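Group 3 allergen SMIPP-S Yv6023A04 (Sarcoptes scabiei type hominis, PDB 3H7O) resembles trypsin-like serine proteases but belongs to a family of inactivated mite paralogues and probably lacks their peptide-cleaving activity. Local coordinates at residues V17-P21 with C44-Q48; F37-H43 with N88-E94; L193-A198 with V210-G215. The protein carries 3 engineered substitutions. All blocks are in the same frame, centred on the assembly; numbering follows the deposited sequence.

Contact 1 of 3, residues V17-P21 with C44-Q48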
loop_
_atom_site.group_PDB
_atom_site.type_symbol
_atom_site.label_atom_id
_atom_site.label_comp_id
_atom_site.label_asym_id
_atom_site.label_seq_id
_atom_site.Cartn_x
_atom_site.Cartn_y
_atom_site.Cartn_z
ATOM N N VAL A 17 -0.199 -5.483 6.334
ATOM C CA VAL A 17 0.923 -6.410 6.274
ATOM C C VAL A 17 1.739 -6.264 7.561
ATOM O O VAL A 17 2.339 -5.215 7.812
ATOM C CB VAL A 17 1.810 -6.160 5.024
ATOM C CG1 VAL A 17 3.022 -7.106 5.013
ATOM C CG2 VAL A 17 0.983 -6.315 3.736
ATOM N N ARG A 18 1.737 -7.315 8.377
ATOM C CA ARG A 18 2.444 -7.316 9.655
ATOM C C ARG A 18 3.810 -7.975 9.529
ATOM O O ARG A 18 3.922 -9.105 9.037
ATOM C CB ARG A 18 1.630 -8.052 10.720
ATOM C CG ARG A 18 0.222 -7.525 10.932
ATOM C CD ARG A 18 -0.438 -8.228 12.116
ATOM N NE ARG A 18 -1.498 -7.419 12.706
ATOM C CZ ARG A 18 -1.293 -6.417 13.559
ATOM N NH1 ARG A 18 -0.060 -6.088 13.937
ATOM N NH2 ARG A 18 -2.331 -5.742 14.041
ATOM N N THR A 19 4.842 -7.269 9.979
ATOM C CA THR A 19 6.209 -7.799 10.008
ATOM C C THR A 19 6.808 -7.626 11.398
ATOM O O THR A 19 6.263 -6.888 12.218
ATOM C CB THR A 19 7.108 -7.103 8.968
ATOM O OG1 THR A 19 7.052 -5.684 9.161
ATOM C CG2 THR A 19 6.654 -7.446 7.546
ATOM N N TYR A 20 7.928 -8.295 11.661
ATOM C CA TYR A 20 8.544 -8.276 12.993
ATOM C C TYR A 20 10.046 -7.974 12.975
ATOM O O TYR A 20 10.839 -8.766 13.488
ATOM C CB TYR A 20 8.269 -9.596 13.736
ATOM C CG TYR A 20 6.799 -9.936 13.852
ATOM C CD1 TYR A 20 6.058 -9.540 14.965
ATOM C CD2 TYR A 20 6.147 -10.644 12.844
ATOM C CE1 TYR A 20 4.706 -9.848 15.071
ATOM C CE2 TYR A 20 4.799 -10.948 12.936
ATOM C CZ TYR A 20 4.085 -10.552 14.053
ATOM O OH TYR A 20 2.749 -10.853 14.142
ATOM N N PRO A 21 10.447 -6.824 12.396
ATOM C CA PRO A 21 11.875 -6.514 12.407
ATOM C C PRO A 21 12.356 -6.078 13.791
ATOM O O PRO A 21 11.699 -5.267 14.451
ATOM C CB PRO A 21 11.992 -5.364 11.405
ATOM C CG PRO A 21 10.666 -4.693 11.440
ATOM C CD PRO A 21 9.652 -5.755 11.760
ATOM N N CYS A 44 9.052 -2.553 3.304
ATOM C CA CYS A 44 8.480 -3.225 4.471
ATOM C C CYS A 44 8.869 -4.704 4.569
ATOM O O CYS A 44 8.952 -5.258 5.671
ATOM C CB CYS A 44 6.948 -3.114 4.448
ATOM S SG CYS A 44 6.275 -1.430 4.316
ATOM N N VAL A 45 9.115 -5.342 3.423
ATOM C CA VAL A 45 9.214 -6.806 3.367
ATOM C C VAL A 45 10.474 -7.386 2.711
ATOM O O VAL A 45 10.750 -8.577 2.860
ATOM C CB VAL A 45 7.949 -7.441 2.694
ATOM C CG1 VAL A 45 6.687 -7.113 3.485
ATOM C CG2 VAL A 45 7.809 -6.993 1.231
ATOM N N PHE A 46 11.237 -6.555 2.001
ATOM C CA PHE A 46 12.349 -7.046 1.172
ATOM C C PHE A 46 13.380 -7.892 1.922
ATOM O O PHE A 46 13.969 -8.804 1.345
ATOM C CB PHE A 46 13.032 -5.897 0.415
ATOM C CG PHE A 46 14.019 -5.120 1.238
ATOM C CD1 PHE A 46 15.387 -5.320 1.074
ATOM C CD2 PHE A 46 13.583 -4.179 2.169
ATOM C CE1 PHE A 46 16.309 -4.601 1.831
ATOM C CE2 PHE A 46 14.494 -3.456 2.933
ATOM C CZ PHE A 46 15.858 -3.667 2.765
ATOM N N ASP A 47 13.585 -7.585 3.202
ATOM C CA ASP A 47 14.582 -8.270 4.028
ATOM C C ASP A 47 13.956 -9.095 5.157
ATOM O O ASP A 47 14.635 -9.456 6.120
ATOM C CB ASP A 47 15.564 -7.247 4.614
ATOM C CG ASP A 47 14.867 -6.168 5.448
ATOM O OD1 ASP A 47 13.615 -6.153 5.516
ATOM O OD2 ASP A 47 15.578 -5.326 6.035
ATOM N N GLN A 48 12.664 -9.383 5.036
ATOM C CA GLN A 48 11.939 -10.134 6.062
ATOM C C GLN A 48 11.651 -11.550 5.593
ATOM O O GLN A 48 11.177 -11.750 4.477
ATOM C CB GLN A 48 10.628 -9.424 6.416
ATOM C CG GLN A 48 10.810 -7.997 6.950
ATOM C CD GLN A 48 11.708 -7.948 8.167
ATOM O OE1 GLN A 48 11.470 -8.639 9.162
ATOM N NE2 GLN A 48 12.755 -7.133 8.095
HETATM O O HOH W 1 9.392 -4.504 8.177
HETATM O O HOH W 2 9.079 -9.862 9.673
#
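V17 and V45 meet branch against branch, their CG1 methyls 4.0 Å apart and the two side chains crossing at about a right angle. Two residues further along the strand, T19 divides its two branches between two tasks. Its methyl CG2 leans over the backbone of the other segment, 3.7 Å from C44 O, and also touches V45 CG1 and Q48 CG. The hydroxyl, held between the backbone N and the carbonyl carbon (chi1 54°), turns to a water instead: T19 OG1 lies 2.8 Å from it, and the same water donates to C44 O at 2.7 Å. The two segments belong to the N-terminal beta-barrel of the chymotrypsin fold, with V17-T19 at the end of strand 14-19 and C44-V45 in the short helix that follows strand 37-40. The C28-C44 disulfide ties this helix to strand 26-32, the partner of strand 14-19. From the T19 hydroxyl onward polar groups and water take over. A type I turn from V45 to Q48, closed by the bond from Q48 N to V45 O, leads into the glutamine. The bent chain of Q48 brings its amide beside the proline ring, with Q48 NE2 3.8 Å from P21 CB. A second water bridges the segments here, accepting from Y20 N at 2.8 Å and donating to Q48 OE1 at 2.7 Å. The other end of the amide is gripped from within its own segment: Q48 NE2 donates to D47 OD1 at 2.9 Å and 158°, with D47 OD1 lying close to the amide plane but approached from above the carboxylate plane.

Contact 2 of 3, residues F37-H43 with N88-E94; sequences FVLTAAH and NDIAILE
F37 lays its ring along the neighbouring strand, bringing CD1 to 3.5 Å from I92 CG2 and CE1 to 3.7 Å from E94 CG, so the ring fits obliquely against one methyl branch and lies alongside the extended glutamate stem. On the same face of the sheet L39 is the next bump. With CG anti to the backbone N (chi1 -168°), its CD1 drops into the notch between I90 and I92, 3.7 Å from CG1 of each. The opposite face has T40 CG2 resting 4.0 Å from L93 CG, while the small A91 gives a hollow occupied by A42, whose CA lies 3.8 Å from A91 CB. V38 with L93 and T40 with A91 form antiparallel hydrogen-bonded pairs. Beyond the strands, H43 N donates to D89 OD1 at 2.8 Å. These residues match the catalytic histidine and aspartate of active S1 proteases, and the bond from the histidine N to the aspartate is present here; A183 beside H43 probably stands in the place of the serine. Helix 218-225 covers the F37 and I92 side through I221 and I224, with W220 against I90; strand 68-78 flanks strand 91-95, and V45 of helix 42-45 covers T40, A91 and L93.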
loop_
_atom_site.group_PDB
_atom_site.type_symbol
_atom_site.label_atom_id
_atom_site.label_comp_id
_atom_site.label_asym_id
_atom_site.label_seq_id
_atom_site.Cartn_x
_atom_site.Cartn_y
_atom_site.Cartn_z
ATOM N N PHE A 37 -2.338 -13.720 -3.672
ATOM C CA PHE A 37 -1.327 -12.662 -3.755
ATOM C C PHE A 37 -1.759 -11.318 -3.177
ATOM O O PHE A 37 -2.892 -10.870 -3.378
ATOM C CB PHE A 37 -0.866 -12.462 -5.208
ATOM C CG PHE A 37 -0.229 -13.681 -5.828
ATOM C CD1 PHE A 37 1.107 -13.992 -5.579
ATOM C CD2 PHE A 37 -0.962 -14.506 -6.677
ATOM C CE1 PHE A 37 1.697 -15.113 -6.155
ATOM C CE2 PHE A 37 -0.381 -15.632 -7.258
ATOM C CZ PHE A 37 0.952 -15.936 -6.995
ATOM N N VAL A 38 -0.832 -10.678 -2.468
ATOM C CA VAL A 38 -1.029 -9.328 -1.946
ATOM C C VAL A 38 0.074 -8.394 -2.442
ATOM O O VAL A 38 1.254 -8.753 -2.421
ATOM C CB VAL A 38 -1.086 -9.311 -0.391
ATOM C CG1 VAL A 38 -0.934 -7.882 0.158
ATOM C CG2 VAL A 38 -2.391 -9.934 0.102
ATOM N N LEU A 39 -0.321 -7.198 -2.878
ATOM C CA LEU A 39 0.615 -6.176 -3.343
ATOM C C LEU A 39 0.906 -5.173 -2.228
ATOM O O LEU A 39 -0.017 -4.621 -1.625
ATOM C CB LEU A 39 0.051 -5.448 -4.571
ATOM C CG LEU A 39 0.983 -4.536 -5.382
ATOM C CD1 LEU A 39 2.034 -5.349 -6.122
ATOM C CD2 LEU A 39 0.181 -3.701 -6.365
ATOM N N THR A 40 2.190 -4.936 -1.965
ATOM C CA THR A 40 2.598 -4.014 -0.904
ATOM C C THR A 40 3.838 -3.207 -1.312
ATOM O O THR A 40 4.264 -3.253 -2.472
ATOM C CB THR A 40 2.803 -4.766 0.456
ATOM O OG1 THR A 40 2.972 -3.823 1.521
ATOM C CG2 THR A 40 4.001 -5.723 0.411
ATOM N N ALA A 41 4.396 -2.454 -0.369
ATOM C CA ALA A 41 5.637 -1.733 -0.606
ATOM C C ALA A 41 6.817 -2.656 -0.313
ATOM O O ALA A 41 6.784 -3.422 0.652
ATOM C CB ALA A 41 5.697 -0.482 0.259
ATOM N N ALA A 42 7.851 -2.586 -1.144
ATOM C CA ALA A 42 9.026 -3.439 -0.977
ATOM C C ALA A 42 9.819 -3.177 0.308
ATOM O O ALA A 42 10.345 -4.119 0.909
ATOM C CB ALA A 42 9.937 -3.349 -2.197
ATOM N N HIS A 43 9.908 -1.918 0.742
ATOM C CA HIS A 43 10.788 -1.608 1.877
ATOM C C HIS A 43 10.343 -2.239 3.205
ATOM O O HIS A 43 11.162 -2.459 4.093
ATOM C CB HIS A 43 11.106 -0.104 1.997
ATOM C CG HIS A 43 9.975 0.740 2.495
ATOM N ND1 HIS A 43 9.634 0.818 3.829
ATOM C CD2 HIS A 43 9.141 1.586 1.845
ATOM C CE1 HIS A 43 8.625 1.658 3.973
ATOM N NE2 HIS A 43 8.309 2.140 2.786
ATOM N N ASN A 88 11.612 1.392 -7.227
ATOM C CA ASN A 88 10.856 0.134 -7.367
ATOM C C ASN A 88 10.374 -0.402 -6.017
ATOM O O ASN A 88 10.598 -1.565 -5.676
ATOM C CB ASN A 88 11.678 -0.930 -8.110
ATOM C CG ASN A 88 12.144 -0.461 -9.474
ATOM O OD1 ASN A 88 11.377 0.124 -10.236
ATOM N ND2 ASN A 88 13.410 -0.712 -9.787
ATOM N N ASP A 89 9.714 0.464 -5.257
ATOM C CA ASP A 89 9.260 0.144 -3.911
ATOM C C ASP A 89 7.908 -0.563 -3.957
ATOM O O ASP A 89 6.889 -0.041 -3.491
ATOM C CB ASP A 89 9.189 1.417 -3.070
ATOM C CG ASP A 89 9.174 1.135 -1.580
ATOM O OD1 ASP A 89 9.204 -0.050 -1.177
ATOM O OD2 ASP A 89 9.134 2.115 -0.813
ATOM N N ILE A 90 7.927 -1.767 -4.516
ATOM C CA ILE A 90 6.730 -2.554 -4.746
ATOM C C ILE A 90 7.080 -4.044 -4.588
ATOM O O ILE A 90 8.172 -4.478 -4.966
ATOM C CB ILE A 90 6.128 -2.230 -6.144
ATOM C CG1 ILE A 90 4.722 -2.818 -6.293
ATOM C CG2 ILE A 90 7.094 -2.646 -7.282
ATOM C CD1 ILE A 90 3.969 -2.311 -7.513
ATOM N N ALA A 91 6.169 -4.811 -3.998
ATOM C CA ALA A 91 6.417 -6.225 -3.735
ATOM C C ALA A 91 5.130 -7.019 -3.761
ATOM O O ALA A 91 4.067 -6.512 -3.390
ATOM C CB ALA A 91 7.113 -6.404 -2.387
ATOM N N ILE A 92 5.234 -8.270 -4.196
ATOM C CA ILE A 92 4.107 -9.192 -4.159
ATOM C C ILE A 92 4.375 -10.273 -3.120
ATOM O O ILE A 92 5.435 -10.903 -3.124
ATOM C CB ILE A 92 3.826 -9.814 -5.546
ATOM C CG1 ILE A 92 3.442 -8.711 -6.540
ATOM C CG2 ILE A 92 2.700 -10.855 -5.452
ATOM C CD1 ILE A 92 3.448 -9.143 -8.001
ATOM N N LEU A 93 3.420 -10.454 -2.213
ATOM C CA LEU A 93 3.498 -11.516 -1.222
ATOM C C LEU A 93 2.675 -12.705 -1.697
ATOM O O LEU A 93 1.500 -12.552 -2.023
ATOM C CB LEU A 93 2.997 -11.022 0.142
ATOM C CG LEU A 93 3.622 -9.737 0.705
ATOM C CD1 LEU A 93 2.994 -9.376 2.042
ATOM C CD2 LEU A 93 5.136 -9.848 0.842
ATOM N N GLU A 94 3.301 -13.879 -1.743
ATOM C CA GLU A 94 2.604 -15.114 -2.110
ATOM C C GLU A 94 2.178 -15.901 -0.877
ATOM O O GLU A 94 2.927 -15.996 0.097
ATOM C CB GLU A 94 3.479 -15.988 -3.010
ATOM C CG GLU A 94 2.812 -17.293 -3.442
ATOM C CD GLU A 94 3.658 -18.106 -4.393
ATOM O OE1 GLU A 94 4.796 -17.694 -4.697
ATOM O OE2 GLU A 94 3.180 -19.169 -4.840
#

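Contact 3 of 3, residues L193-A198 with V210-G215; sequences LVGVAA and VFTKVG
V196 and T212 form the central hydrogen-bonded pair of a beta hairpin in the C-terminal barrel of the chymotrypsin fold. In trypsin-like relatives the chain just beyond A198 and just before V210 helps to wall the primary specificity pocket, so this hairpin probably frames the corresponding region here. The backbone bonds come first: V196 N reaches T212 O at 3.0 Å and T212 N reaches V196 O at 2.8 Å. They are followed by A198 N to V210 O at 2.8 Å and, at the other end, V214 N to V194 O at 3.0 Å. The short strand segments are strongly twisted against each other, with 126° between their directions; on its other edge strand 192-197 pairs with strand 186-189, where V194 and G195 both face T187 in a classic beta bulge.

Apolar packing divides between the two faces. V196 CG2 meets V214 CG2 at 3.8 Å, the side chains crossing at about a right angle. On the face of A197, the ring of F211 comes close to the backbone, its CD1 3.5 Å from A197 CA, and F169 of strand 168-172 lies nearly parallel to that ring.

Water closes both ends of the pairing, donating to V194 O and accepting from G215 N at one, and donating to A198 O and accepting from V210 N at the other. Alongside, a third joins A197 O to T212 OG1. L193 O, by contrast, is buried without any polar partner in the model, and V214 CB sits 3.5 Å from it.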
loop_
_atom_site.group_PDB
_atom_site.type_symbol
_atom_site.label_atom_id
_atom_site.label_comp_id
_atom_site.label_asym_id
_atom_site.label_seq_id
_atom_site.Cartn_x
_atom_site.Cartn_y
_atom_site.Cartn_z
ATOM N N LEU A 193 -6.882 -0.445 -8.898
ATOM C CA LEU A 193 -5.670 -0.133 -8.159
ATOM C C LEU A 193 -4.686 0.634 -9.039
ATOM O O LEU A 193 -4.054 0.056 -9.924
ATOM C CB LEU A 193 -5.039 -1.435 -7.670
ATOM C CG LEU A 193 -3.920 -1.407 -6.636
ATOM C CD1 LEU A 193 -4.406 -0.803 -5.323
ATOM C CD2 LEU A 193 -3.433 -2.827 -6.432
ATOM N N VAL A 194 -4.557 1.934 -8.793
ATOM C CA VAL A 194 -3.692 2.780 -9.622
ATOM C C VAL A 194 -2.349 3.075 -8.960
ATOM O O VAL A 194 -1.366 3.357 -9.643
ATOM C CB VAL A 194 -4.400 4.090 -10.065
ATOM C CG1 VAL A 194 -5.677 3.762 -10.841
ATOM C CG2 VAL A 194 -4.716 4.980 -8.869
ATOM N N GLY A 195 -2.310 2.986 -7.633
ATOM C CA GLY A 195 -1.084 3.255 -6.893
ATOM C C GLY A 195 -0.875 2.380 -5.671
ATOM O O GLY A 195 -1.824 1.809 -5.126
ATOM N N VAL A 196 0.388 2.268 -5.270
ATOM C CA VAL A 196 0.783 1.704 -3.985
ATOM C C VAL A 196 1.563 2.811 -3.292
ATOM O O VAL A 196 2.560 3.295 -3.835
ATOM C CB VAL A 196 1.702 0.461 -4.155
ATOM C CG1 VAL A 196 2.196 -0.043 -2.804
ATOM C CG2 VAL A 196 0.977 -0.653 -4.902
ATOM N N ALA A 197 1.106 3.228 -2.111
ATOM C CA ALA A 197 1.745 4.344 -1.416
ATOM C C ALA A 197 3.224 4.089 -1.131
ATOM O O ALA A 197 3.612 3.009 -0.675
ATOM C CB ALA A 197 1.000 4.686 -0.132
ATOM N N ALA A 198 4.041 5.090 -1.443
ATOM C CA ALA A 198 5.436 5.115 -1.038
ATOM C C ALA A 198 5.519 5.987 0.202
ATOM O O ALA A 198 4.576 6.727 0.503
ATOM C CB ALA A 198 6.300 5.681 -2.158
ATOM N N VAL A 210 3.721 10.372 -2.337
ATOM C CA VAL A 210 4.221 9.686 -3.528
ATOM C C VAL A 210 3.686 8.264 -3.577
ATOM O O VAL A 210 3.617 7.576 -2.552
ATOM C CB VAL A 210 5.773 9.683 -3.594
ATOM C CG1 VAL A 210 6.279 8.927 -4.841
ATOM C CG2 VAL A 210 6.298 11.108 -3.613
ATOM N N PHE A 211 3.309 7.839 -4.777
ATOM C CA PHE A 211 2.722 6.527 -5.002
ATOM C C PHE A 211 3.435 5.849 -6.148
ATOM O O PHE A 211 3.659 6.461 -7.189
ATOM C CB PHE A 211 1.236 6.663 -5.341
ATOM C CG PHE A 211 0.434 7.325 -4.259
ATOM C CD1 PHE A 211 -0.152 6.566 -3.254
ATOM C CD2 PHE A 211 0.287 8.711 -4.229
ATOM C CE1 PHE A 211 -0.883 7.176 -2.231
ATOM C CE2 PHE A 211 -0.439 9.332 -3.214
ATOM C CZ PHE A 211 -1.028 8.558 -2.216
ATOM N N THR A 212 3.799 4.588 -5.950
ATOM C CA THR A 212 4.318 3.768 -7.032
ATOM C C THR A 212 3.176 3.527 -8.012
ATOM O O THR A 212 2.091 3.094 -7.618
ATOM C CB THR A 212 4.871 2.429 -6.509
ATOM O OG1 THR A 212 5.963 2.684 -5.620
ATOM C CG2 THR A 212 5.362 1.556 -7.663
ATOM N N LYS A 213 3.432 3.831 -9.280
ATOM C CA LYS A 213 2.439 3.720 -10.335
ATOM C C LYS A 213 2.241 2.252 -10.720
ATOM O O LYS A 213 3.113 1.637 -11.333
ATOM C CB LYS A 213 2.888 4.566 -11.530
ATOM C CG LYS A 213 1.891 4.686 -12.669
ATOM C CD LYS A 213 2.174 5.914 -13.538
ATOM C CE LYS A 213 3.636 6.006 -13.975
ATOM N NZ LYS A 213 3.774 6.650 -15.316
ATOM N N VAL A 214 1.092 1.696 -10.343
ATOM C CA VAL A 214 0.802 0.272 -10.567
ATOM C C VAL A 214 0.847 -0.081 -12.063
ATOM O O VAL A 214 1.339 -1.147 -12.439
ATOM C CB VAL A 214 -0.539 -0.163 -9.900
ATOM C CG1 VAL A 214 -0.893 -1.605 -10.254
ATOM C CG2 VAL A 214 -0.448 -0.023 -8.387
ATOM N N GLY A 215 0.373 0.836 -12.904
ATOM C CA GLY A 215 0.401 0.657 -14.361
ATOM C C GLY A 215 1.774 0.321 -14.924
ATOM O O GLY A 215 1.883 -0.396 -15.919
HETATM O O HOH W 3 -1.391 2.945 -12.403
HETATM O O HOH W 4 5.409 2.305 -2.959
HETATM O O HOH W 5 4.205 9.346 0.373
#

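Contacts 2 and 3 are buried at similar depth, whereas contact 1 lies nearer the surface, and its chemistry follows suit: contact 1 is bridged through water with no direct hydrogen bond between its segments, whereas contacts 2 and 3 rest on strand pairing, to which contact 3 adds waters. Contacts 1 and 2 belong to the N-terminal barrel and share helix 42-45; V17 and V45 pack against L93, so the outer contact rests on the inner one. Contact 3 lies in the C-terminal barrel, yet it touches contact 2 where L39 CD2 meets V196 CG2 at 3.5 Å, part of the apolar seam between barrels, and D89 O also lies beside T212 OG1. Contacts 1 and 3 do not touch.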